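Local coordinates for AbiQ (Lactococcus lactis, PDB 4GLK), which acts as the toxin of a type III toxin-antitoxin system, an endoribonuclease, probably sequence-specific, that its cognate antitoxin RNA, AntiQ, neutralises, at residues Met92-Asp97 with Lys156-Lys161. The protein carries 1 engineered substitution. Numbering follows the deposited sequence.
Sequences MIPVPD and KLLEAK
The pyrrolidine ring of P94 meets helix 155-166 edge-on, through CG and CD, and also touches Y46 of strand 45-52. CG sits almost squarely over one face of the L158-E159 peptide group, 3.8 Å from L158 C and an equal distance from E159 N. CD, the next atom round the ring, packs on L158 CB at 3.7 Å. The two side chains cross at about a right angle. In the carboxylate of E159, the other flat group, OE1 is held by hydrogen bonds with the hydroxyls of Y46 and Y137, while OE2 has a long salt bridge to K156 NZ (3.6 Å), one turn back on the helix. K156 NZ also hydrogen-bonds to the Y137 hydroxyl, so lysine, tyrosine and glutamate form a polar cluster. Beyond its first bond E159 is extended (chi2 176°), and its methylene CG passes 4.2 Å from P94 CG on the way to that cluster.

L158 extends past P94 CD toward I93, with CD1 anti to CA (chi2 177°). This methyl touches I93 CG2 at 3.8 Å and lies 4.0 Å from P94 CD, bridging two consecutive residues of the strand. L16 of helix 10-16 packs against both I93 and L158, extending the apolar contact.

The contact thus joins the C-terminal part of strand 79-94 to the C-terminal helix of this ToxN-family toxin. Backbone hydrogen bonds of I93 to F47 and of V95 to N45 keep the strand paired with its sheet neighbour; P94, between them, has no N-H to offer. No hydrogen bond crosses to the helix: the two segments meet through buried van der Waals packing, while E159 OE1 is satisfied by two tyrosine hydroxyls and the lysine, at long range, probably balances the carboxylate's charge.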
# COMPACT_ATOMS: atom_id res chain seq x y z
N MET A 92 -1.55 -2.62 -3.82
CA MET A 92 -1.76 -3.24 -2.51
C MET A 92 -1.66 -4.77 -2.64
O MET A 92 -1.87 -5.32 -3.73
CB MET A 92 -3.08 -2.79 -1.86
CG MET A 92 -4.28 -3.33 -2.56
SD MET A 92 -5.79 -2.81 -1.77
CE MET A 92 -6.95 -3.82 -2.69
N ILE A 93 -1.31 -5.45 -1.53
CA ILE A 93 -1.11 -6.89 -1.54
C ILE A 93 -1.66 -7.57 -0.31
O ILE A 93 -1.60 -7.00 0.79
CB ILE A 93 0.43 -7.22 -1.70
CG1 ILE A 93 1.29 -6.50 -0.62
CG2 ILE A 93 0.96 -6.96 -3.15
CD1 ILE A 93 2.74 -7.03 -0.44
N PRO A 94 -2.07 -8.85 -0.45
CA PRO A 94 -2.44 -9.62 0.75
C PRO A 94 -1.15 -10.14 1.40
O PRO A 94 -0.25 -10.63 0.70
CB PRO A 94 -3.31 -10.75 0.18
CG PRO A 94 -2.76 -10.98 -1.19
CD PRO A 94 -2.16 -9.68 -1.67
N VAL A 95 -1.03 -9.98 2.72
CA VAL A 95 0.18 -10.42 3.42
C VAL A 95 -0.22 -11.35 4.57
O VAL A 95 -0.96 -10.93 5.46
CB VAL A 95 1.08 -9.24 3.93
CG1 VAL A 95 2.35 -9.77 4.62
CG2 VAL A 95 1.44 -8.29 2.81
N PRO A 96 0.30 -12.60 4.59
CA PRO A 96 0.01 -13.50 5.73
C PRO A 96 0.64 -12.91 6.99
O PRO A 96 1.64 -12.20 6.90
CB PRO A 96 0.71 -14.81 5.35
CG PRO A 96 1.03 -14.69 3.89
CD PRO A 96 1.24 -13.23 3.64
N ASP A 97 0.04 -13.17 8.15
CA ASP A 97 0.51 -12.68 9.45
C ASP A 97 2.03 -12.86 9.68
O ASP A 97 2.67 -11.98 10.24
CB ASP A 97 -0.28 -13.36 10.59
CG ASP A 97 -1.77 -13.05 10.62
OD1 ASP A 97 -2.14 -11.85 10.58
OD2 ASP A 97 -2.58 -14.01 10.75
N LYS A 156 -6.74 -11.52 -6.86
CA LYS A 156 -7.17 -12.90 -6.64
C LYS A 156 -6.08 -13.95 -6.77
O LYS A 156 -6.02 -14.88 -5.96
CB LYS A 156 -8.38 -13.22 -7.51
CG LYS A 156 -9.68 -13.15 -6.71
CD LYS A 156 -10.11 -11.78 -6.23
CE LYS A 156 -11.58 -11.78 -5.90
NZ LYS A 156 -11.84 -12.26 -4.52
N LEU A 157 -5.20 -13.79 -7.76
CA LEU A 157 -4.04 -14.67 -7.95
C LEU A 157 -3.10 -14.54 -6.72
O LEU A 157 -2.62 -15.54 -6.20
CB LEU A 157 -3.31 -14.28 -9.26
CG LEU A 157 -1.93 -14.91 -9.51
CD1 LEU A 157 -2.06 -16.35 -9.99
CD2 LEU A 157 -1.13 -14.11 -10.54
N LEU A 158 -2.90 -13.29 -6.23
CA LEU A 158 -2.06 -13.02 -5.07
C LEU A 158 -2.65 -13.69 -3.82
O LEU A 158 -1.90 -14.27 -3.05
CB LEU A 158 -1.85 -11.51 -4.85
CG LEU A 158 -1.00 -10.74 -5.87
CD1 LEU A 158 -0.99 -9.27 -5.52
CD2 LEU A 158 0.47 -11.18 -5.83
N GLU A 159 -3.98 -13.66 -3.66
CA GLU A 159 -4.70 -14.31 -2.58
C GLU A 159 -4.50 -15.82 -2.62
O GLU A 159 -4.22 -16.40 -1.58
CB GLU A 159 -6.19 -13.98 -2.63
CG GLU A 159 -6.53 -12.59 -2.11
CD GLU A 159 -7.98 -12.16 -2.23
OE1 GLU A 159 -8.28 -10.99 -1.92
OE2 GLU A 159 -8.83 -13.00 -2.61
N ALA A 160 -4.58 -16.44 -3.82
CA ALA A 160 -4.37 -17.87 -4.03
C ALA A 160 -2.94 -18.24 -3.67
O ALA A 160 -2.73 -19.25 -3.00
CB ALA A 160 -4.65 -18.25 -5.48
N LYS A 161 -1.98 -17.40 -4.06
CA LYS A 161 -0.59 -17.66 -3.74
C LYS A 161 -0.19 -17.31 -2.29
O LYS A 161 0.71 -17.96 -1.76
CB LYS A 161 0.36 -17.17 -4.84
CG LYS A 161 0.64 -18.28 -5.86
CD LYS A 161 -0.38 -18.38 -6.99
CE LYS A 161 -0.02 -19.49 -7.96
NZ LYS A 161 -0.57 -20.81 -7.55